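Local coordinates for receptor-like protein kinase ANXUR1 (Arabidopsis thaliana, PDB 6FIG) that probably acts as a cell-surface serine/threonine receptor kinase in plant reproduction, sensing outside signals through an ectodomain of tandem malectin-like domains, at residues 74-79 / 126-131; 157-162 / 205-210; 161-166 / 179-184. One frame throughout, in Å; residues are numbered along the deposited sequence.

Contact 1 of 3, residues 74-79 / 126-131; sequences HLLRLY and YSLAPT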
# COMPACT_ATOMS: atom_id res chain seq x y z
N HIS A 74 12.44 9.28 -5.20
CA HIS A 74 11.55 8.33 -5.90
C HIS A 74 12.25 7.12 -6.41
O HIS A 74 13.40 7.20 -6.88
CB HIS A 74 10.85 9.02 -7.07
CG HIS A 74 9.94 10.09 -6.62
ND1 HIS A 74 10.39 11.35 -6.31
CD2 HIS A 74 8.62 10.07 -6.34
CE1 HIS A 74 9.38 12.07 -5.86
NE2 HIS A 74 8.29 11.31 -5.86
N LEU A 75 11.56 5.98 -6.33
CA LEU A 75 11.91 4.84 -7.14
C LEU A 75 11.26 4.98 -8.51
O LEU A 75 10.08 5.36 -8.61
CB LEU A 75 11.42 3.53 -6.54
CG LEU A 75 12.15 2.94 -5.39
CD1 LEU A 75 11.48 1.68 -4.89
CD2 LEU A 75 13.63 2.67 -5.69
N LEU A 76 12.03 4.72 -9.55
CA LEU A 76 11.54 4.67 -10.92
C LEU A 76 11.87 3.31 -11.44
O LEU A 76 13.05 2.90 -11.41
CB LEU A 76 12.18 5.74 -11.78
CG LEU A 76 11.96 5.64 -13.29
CD1 LEU A 76 10.50 5.89 -13.65
CD2 LEU A 76 12.84 6.64 -14.03
N ARG A 77 10.88 2.58 -11.94
CA ARG A 77 11.11 1.32 -12.60
C ARG A 77 10.65 1.37 -14.04
O ARG A 77 9.58 1.90 -14.33
CB ARG A 77 10.35 0.18 -11.93
CG ARG A 77 10.84 -0.10 -10.53
CD ARG A 77 10.05 -1.19 -9.87
NE ARG A 77 10.50 -1.34 -8.49
CZ ARG A 77 9.71 -1.55 -7.44
NH1 ARG A 77 8.39 -1.66 -7.56
NH2 ARG A 77 10.25 -1.63 -6.24
N LEU A 78 11.45 0.77 -14.90
CA LEU A 78 11.15 0.65 -16.32
C LEU A 78 11.14 -0.83 -16.67
O LEU A 78 12.11 -1.55 -16.40
CB LEU A 78 12.22 1.37 -17.14
CG LEU A 78 12.43 2.84 -16.79
CD1 LEU A 78 13.55 3.42 -17.61
CD2 LEU A 78 11.16 3.67 -16.99
N TYR A 79 10.02 -1.29 -17.24
CA TYR A 79 9.80 -2.70 -17.58
C TYR A 79 9.91 -2.88 -19.08
O TYR A 79 9.23 -2.16 -19.84
CB TYR A 79 8.40 -3.16 -17.13
CG TYR A 79 8.18 -3.21 -15.63
CD1 TYR A 79 8.14 -2.06 -14.85
CD2 TYR A 79 8.00 -4.44 -14.99
CE1 TYR A 79 7.95 -2.12 -13.48
CE2 TYR A 79 7.79 -4.52 -13.61
CZ TYR A 79 7.76 -3.36 -12.86
OH TYR A 79 7.55 -3.48 -11.50
N TYR A 126 15.68 2.52 -10.49
CA TYR A 126 16.50 3.65 -10.12
C TYR A 126 15.93 4.32 -8.89
O TYR A 126 14.72 4.29 -8.67
CB TYR A 126 16.57 4.65 -11.27
CG TYR A 126 17.00 4.02 -12.54
CD1 TYR A 126 18.37 3.87 -12.85
CD2 TYR A 126 16.08 3.53 -13.45
CE1 TYR A 126 18.77 3.25 -14.01
CE2 TYR A 126 16.47 2.91 -14.61
CZ TYR A 126 17.82 2.76 -14.89
OH TYR A 126 18.22 2.12 -16.02
N SER A 127 16.79 4.94 -8.09
CA SER A 127 16.38 5.78 -6.99
C SER A 127 16.88 7.18 -7.28
O SER A 127 18.10 7.43 -7.30
CB SER A 127 16.90 5.30 -5.64
OG SER A 127 16.49 6.20 -4.61
N LEU A 128 15.93 8.07 -7.53
CA LEU A 128 16.21 9.42 -8.00
C LEU A 128 16.18 10.40 -6.85
O LEU A 128 15.16 10.51 -6.14
CB LEU A 128 15.18 9.83 -9.05
CG LEU A 128 15.11 8.90 -10.27
CD1 LEU A 128 14.02 9.38 -11.22
CD2 LEU A 128 16.45 8.79 -10.98
N ALA A 129 17.27 11.14 -6.65
CA ALA A 129 17.31 12.17 -5.62
C ALA A 129 16.26 13.25 -5.84
O ALA A 129 15.82 13.48 -6.98
CB ALA A 129 18.71 12.80 -5.54
N PRO A 130 15.87 13.95 -4.77
CA PRO A 130 14.91 15.04 -4.92
C PRO A 130 15.34 16.04 -5.99
O PRO A 130 16.52 16.41 -6.03
CB PRO A 130 14.90 15.70 -3.55
CG PRO A 130 15.30 14.63 -2.59
CD PRO A 130 16.20 13.69 -3.36
N THR A 131 14.37 16.41 -6.83
CA THR A 131 14.53 17.26 -8.02
C THR A 131 14.21 18.74 -7.76
O THR A 131 14.55 19.59 -8.59
CB THR A 131 13.52 16.81 -9.11
OG1 THR A 131 12.18 16.76 -8.57
CG2 THR A 131 13.86 15.47 -9.67
O HOH W 1 12.90 12.21 -7.28

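Contact 2 of 3, residues 157-162 / 205-210; sequences EVIQMP and GGLTRT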
# COMPACT_ATOMS: atom_id res chain seq x y z
N GLU A 157 6.87 2.44 -13.31
CA GLU A 157 6.43 2.77 -11.95
C GLU A 157 7.22 3.94 -11.40
O GLU A 157 8.42 4.05 -11.62
CB GLU A 157 6.58 1.62 -10.96
CG GLU A 157 5.80 0.38 -11.25
CD GLU A 157 5.87 -0.55 -10.06
OE1 GLU A 157 6.78 -1.39 -10.03
OE2 GLU A 157 5.05 -0.38 -9.13
N VAL A 158 6.50 4.83 -10.73
CA VAL A 158 7.08 5.91 -9.94
C VAL A 158 6.52 5.82 -8.55
O VAL A 158 5.32 5.87 -8.37
CB VAL A 158 6.79 7.28 -10.57
CG1 VAL A 158 7.40 8.38 -9.71
CG2 VAL A 158 7.36 7.32 -11.97
N ILE A 159 7.40 5.68 -7.56
CA ILE A 159 7.03 5.37 -6.18
C ILE A 159 7.83 6.31 -5.27
O ILE A 159 9.06 6.24 -5.26
CB ILE A 159 7.40 3.92 -5.84
CG1 ILE A 159 6.70 2.92 -6.78
CG2 ILE A 159 7.08 3.59 -4.39
CD1 ILE A 159 7.41 1.59 -6.91
N GLN A 160 7.14 7.14 -4.52
CA GLN A 160 7.80 7.97 -3.51
C GLN A 160 8.45 7.07 -2.45
O GLN A 160 7.83 6.10 -2.01
CB GLN A 160 6.80 8.90 -2.83
CG GLN A 160 7.47 9.98 -2.01
CD GLN A 160 6.49 10.90 -1.37
OE1 GLN A 160 5.75 11.62 -2.06
NE2 GLN A 160 6.48 10.91 -0.04
N MET A 161 9.69 7.36 -2.05
CA MET A 161 10.40 6.52 -1.08
C MET A 161 11.11 7.39 -0.07
O MET A 161 11.42 8.52 -0.34
CB MET A 161 11.37 5.56 -1.75
CG MET A 161 12.55 6.24 -2.41
SD MET A 161 13.72 5.09 -3.08
CE MET A 161 14.50 4.47 -1.60
N PRO A 162 11.34 6.85 1.13
CA PRO A 162 12.15 7.59 2.09
C PRO A 162 13.63 7.71 1.67
O PRO A 162 14.11 7.04 0.75
CB PRO A 162 12.05 6.72 3.38
CG PRO A 162 10.93 5.77 3.14
CD PRO A 162 10.89 5.55 1.66
N GLY A 205 7.88 -0.91 3.76
CA GLY A 205 7.83 0.48 3.24
C GLY A 205 6.80 0.70 2.14
O GLY A 205 6.81 1.73 1.50
N GLY A 206 5.94 -0.28 1.90
CA GLY A 206 5.15 -0.36 0.65
C GLY A 206 5.92 -0.15 -0.65
O GLY A 206 5.34 0.31 -1.64
N LEU A 207 7.21 -0.51 -0.69
CA LEU A 207 8.06 -0.17 -1.82
C LEU A 207 8.07 -1.22 -2.93
O LEU A 207 8.67 -1.02 -3.96
CB LEU A 207 9.50 0.11 -1.34
CG LEU A 207 9.67 1.31 -0.41
CD1 LEU A 207 11.12 1.40 0.05
CD2 LEU A 207 9.23 2.59 -1.11
N THR A 208 7.39 -2.35 -2.69
CA THR A 208 7.29 -3.45 -3.65
C THR A 208 8.56 -3.89 -4.35
O THR A 208 8.54 -4.33 -5.50
CB THR A 208 6.11 -3.27 -4.66
OG1 THR A 208 6.32 -2.12 -5.50
CG2 THR A 208 4.80 -3.16 -3.93
N ARG A 209 9.68 -3.82 -3.63
CA ARG A 209 10.95 -4.38 -4.07
C ARG A 209 10.92 -5.90 -3.97
O ARG A 209 10.40 -6.46 -3.01
CB ARG A 209 12.11 -3.90 -3.21
CG ARG A 209 12.34 -2.40 -3.24
CD ARG A 209 13.20 -1.93 -2.07
NE ARG A 209 12.54 -2.19 -0.81
CZ ARG A 209 12.98 -1.81 0.40
NH1 ARG A 209 14.11 -1.13 0.55
NH2 ARG A 209 12.28 -2.15 1.47
N THR A 210 11.47 -6.56 -4.98
CA THR A 210 11.63 -8.00 -4.94
C THR A 210 13.02 -8.32 -4.39
O THR A 210 13.99 -7.73 -4.82
CB THR A 210 11.47 -8.59 -6.34
OG1 THR A 210 10.17 -8.23 -6.83
CG2 THR A 210 11.55 -10.10 -6.31

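Contact 3 of 3, residues 161-166 / 179-184; sequences MPELFD and DAKTAN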
# COMPACT_ATOMS: atom_id res chain seq x y z
N MET A 161 9.69 7.36 -2.05
CA MET A 161 10.40 6.52 -1.08
C MET A 161 11.11 7.39 -0.07
O MET A 161 11.42 8.52 -0.34
CB MET A 161 11.37 5.56 -1.75
CG MET A 161 12.55 6.24 -2.41
SD MET A 161 13.72 5.09 -3.08
CE MET A 161 14.50 4.47 -1.60
N PRO A 162 11.34 6.85 1.13
CA PRO A 162 12.15 7.59 2.09
C PRO A 162 13.63 7.71 1.67
O PRO A 162 14.11 7.04 0.75
CB PRO A 162 12.05 6.72 3.38
CG PRO A 162 10.93 5.77 3.14
CD PRO A 162 10.89 5.55 1.66
N GLU A 163 14.32 8.60 2.38
CA GLU A 163 15.76 8.77 2.17
C GLU A 163 16.52 7.65 2.85
O GLU A 163 16.97 7.78 3.98
CB GLU A 163 16.20 10.14 2.69
CG GLU A 163 15.60 11.29 1.91
CD GLU A 163 16.20 11.50 0.53
OE1 GLU A 163 17.15 10.79 0.11
OE2 GLU A 163 15.72 12.43 -0.15
N LEU A 164 16.66 6.54 2.14
CA LEU A 164 17.22 5.33 2.72
C LEU A 164 18.73 5.25 2.52
O LEU A 164 19.33 4.24 2.91
CB LEU A 164 16.56 4.10 2.14
CG LEU A 164 15.07 3.99 2.52
CD1 LEU A 164 14.52 2.72 1.90
CD2 LEU A 164 14.86 4.02 4.01
N PHE A 165 19.34 6.28 1.92
CA PHE A 165 20.77 6.29 1.58
C PHE A 165 21.46 7.41 2.33
O PHE A 165 20.94 8.51 2.45
CB PHE A 165 20.95 6.48 0.08
CG PHE A 165 20.23 5.44 -0.74
CD1 PHE A 165 20.72 4.15 -0.80
CD2 PHE A 165 19.02 5.73 -1.35
CE1 PHE A 165 20.05 3.16 -1.53
CE2 PHE A 165 18.35 4.77 -2.09
CZ PHE A 165 18.85 3.48 -2.17
N ASP A 166 22.64 7.12 2.84
CA ASP A 166 23.47 8.14 3.48
C ASP A 166 24.91 7.85 3.04
O ASP A 166 25.14 7.57 1.86
CB ASP A 166 23.26 8.12 4.99
CG ASP A 166 23.78 9.37 5.66
OD1 ASP A 166 23.42 10.49 5.21
OD2 ASP A 166 24.54 9.25 6.64
N ASP A 179 29.30 9.98 -0.19
CA ASP A 179 27.96 10.47 0.19
C ASP A 179 26.89 10.11 -0.83
O ASP A 179 26.95 10.58 -1.95
CB ASP A 179 27.99 11.97 0.39
CG ASP A 179 26.76 12.50 1.10
OD1 ASP A 179 25.88 11.69 1.47
OD2 ASP A 179 26.70 13.72 1.31
N ALA A 180 25.91 9.28 -0.44
CA ALA A 180 24.83 8.88 -1.35
C ALA A 180 23.52 9.60 -1.04
O ALA A 180 22.54 9.39 -1.79
CB ALA A 180 24.61 7.38 -1.28
N LYS A 181 23.50 10.47 -0.03
CA LYS A 181 22.25 11.14 0.36
C LYS A 181 21.55 11.85 -0.81
O LYS A 181 20.32 11.83 -0.89
CB LYS A 181 22.49 12.12 1.51
CG LYS A 181 21.29 12.93 1.95
CD LYS A 181 20.19 12.05 2.50
CE LYS A 181 18.98 12.86 2.93
NZ LYS A 181 19.29 13.89 3.94
N THR A 182 22.31 12.49 -1.69
CA THR A 182 21.73 13.21 -2.82
C THR A 182 22.15 12.60 -4.16
O THR A 182 22.07 13.26 -5.21
CB THR A 182 22.07 14.71 -2.79
OG1 THR A 182 23.48 14.86 -2.69
CG2 THR A 182 21.38 15.42 -1.60
N ALA A 183 22.55 11.34 -4.14
CA ALA A 183 22.94 10.63 -5.35
C ALA A 183 21.71 10.07 -6.06
O ALA A 183 20.68 9.80 -5.42
CB ALA A 183 23.91 9.52 -5.02
N ASN A 184 21.85 9.89 -7.36
CA ASN A 184 20.94 9.07 -8.15
C ASN A 184 21.56 7.71 -8.26
O ASN A 184 22.77 7.62 -8.53
CB ASN A 184 20.71 9.69 -9.52
CG ASN A 184 20.11 11.07 -9.42
OD1 ASN A 184 18.95 11.21 -8.97
ND2 ASN A 184 20.88 12.09 -9.78
O HOH W 2 18.25 13.58 -0.84

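Contact 1 of 3, residues 74-79 / 126-131
Leu76 lays its CD2 methyl against CD1 of Leu128 at 4.1 Å, the two branched chains crossing on the same face of the sheet. CG of Leu76 stands opposite the backbone N (chi1 168°), which puts it beside its own carbonyl carbon and leaves CD2 and CB as the atoms that meet Leu128 CD1. Tyr126 shares this face. Its ring lies obliquely beside Leu78, whose CD1 comes to 4.2 Å from Tyr126 CE2, so Tyr126 and three leucines line one face. Leu104, Ala99 and Val97 of the five-stranded sheet pack against it; the contact thus forms part of the core of a beta-sandwich, the fold of malectin-like domains. Beneath the side chains, strands 73-80 and 122-128 run antiparallel, their short axes 4.7 Å apart. His74 with Leu128 and Leu76 with Tyr126 are hydrogen-bonded pairs, and Leu75 with Ser127 is the non-hydrogen-bonded pair between them. Leu128 N reaches His74 O at 2.8 Å with an almost straight N-H (169°), and the return bond from His74 N to Leu128 O is longer at 3.1 Å. In the middle pair the alpha carbons take part instead: Leu75 CA lies 3.2 Å from Tyr126 O in a CA-H...O contact. Leu75 and Ser127 point to the other face, where Leu75 CD2 rests near Ser127 CB and both meet Met161. The small serine leaves room for that thioether chain, and its hydroxyl is hydrogen-bonded to Arg73. At the end of the pairing, a water in the plane of the His74 ring is hydrogen-bonded to ND1 at 2.8 Å and lies 3.0 Å from Leu128 O, to which it probably donates, joining the imidazole to the last paired carbonyl of the other strand.

Contact 2 of 3, residues 157-162 / 205-210
Leu207 turns its CD2 methyl onto residues 159-162, where it meets Met161 CB at 3.7 Å and Ile159 CG2 at 4.0 Å. Pro162 CD lies a little farther off, at 4.4 Å. One methyl thus serves three apolar residues, a task suited to leucine, whose branched tip can reach in from a loop. Next to it, CD1 of Ile159 approaches Thr208 OG1 at 4.1 Å, isoleucine and threonine crossing at a slant. With Leu207 CG anti to its carbonyl carbon (chi1 -64°), CD2 extends to the strand while the other methyl, CD1, sits 3.7 Å above the centre of the Arg209 guanidinium, packing on its flat face. Farther out, polar groups fix the loop. Arg77 joins the two segments, bonding to Glu157, Leu207 O and Thr208 OG1, while Lys20 bridges Glu157 and the same threonine hydroxyl. Arg209 is tied to Asp203 by a salt bridge. Gly205 and Gly206, both at positive phi, suit the tight bend that precedes the leucine. Lys69 of the second subunit packs on Ile159 and Leu207 and bonds to Gln160 O, placing the contact at the subunit interface. It is a loop packed by apolar side chains on a strand of a malectin-like beta-sandwich.

Contact 3 of 3, residues 161-166 / 179-184
Lys181 sets out with CG opposite its backbone N (chi1 177°) and then bends at chi2 (64°), which brings its aliphatic chain across Glu163 at about a right angle. Glu163 bends too (chi2 -74°), and its CG meets Lys181 CE at 3.9 Å. The two segments are loops of the malectin-like region, one following strand 151-161 and the other containing a type I beta turn, Ala180 to Ala183, before strand 185-192. Lysine suits this rim because its methylenes can pack while NZ stays 5.4 Å from Glu163 OE1, too far for a salt bridge. The carboxylate is instead paired with Arg73, which also bonds to Lys181 O and so holds both loops. A water donates to that same carbonyl at 2.7 Å and, weakly, to Glu163 OE2. Deeper in, Phe165 CB packs on Ala180 CB at 4.0 Å, while the ring leads away to stack edge-to-face on Phe370. The small alanine lets the backbones approach closely. Ala180 N donates to Asp166 O at 3.0 Å, the donor standing well above the carbonyl plane. Asp179 forms an Asx turn that overlaps the start of the beta turn: its OD1 accepts from Lys181 N at 3.1 Å, met from above the carboxylate plane.

How the contacts relate
Contacts 1 and 2 have centres about 9 Å apart and meet through neighbouring strands 73-80 and 151-161, where Leu75 N probably bonds to Ile159 O at 2.7 Å and Tyr79 OH to Glu157 OE1, also at 2.7 Å. The centres of contacts 1 and 3 are about 11 Å apart, and the two are tied by Asn184 OD1, which accepts from Ala129 N at 2.9 Å. Contacts 2 and 3 share Met161 and Pro162, as the strand of one runs into the loop of the other. The side chains of Leu78 in contact 1 and Glu157 in contact 2 each lie about 11 Å from a bound calcium ion, too distant for either to be a ligand.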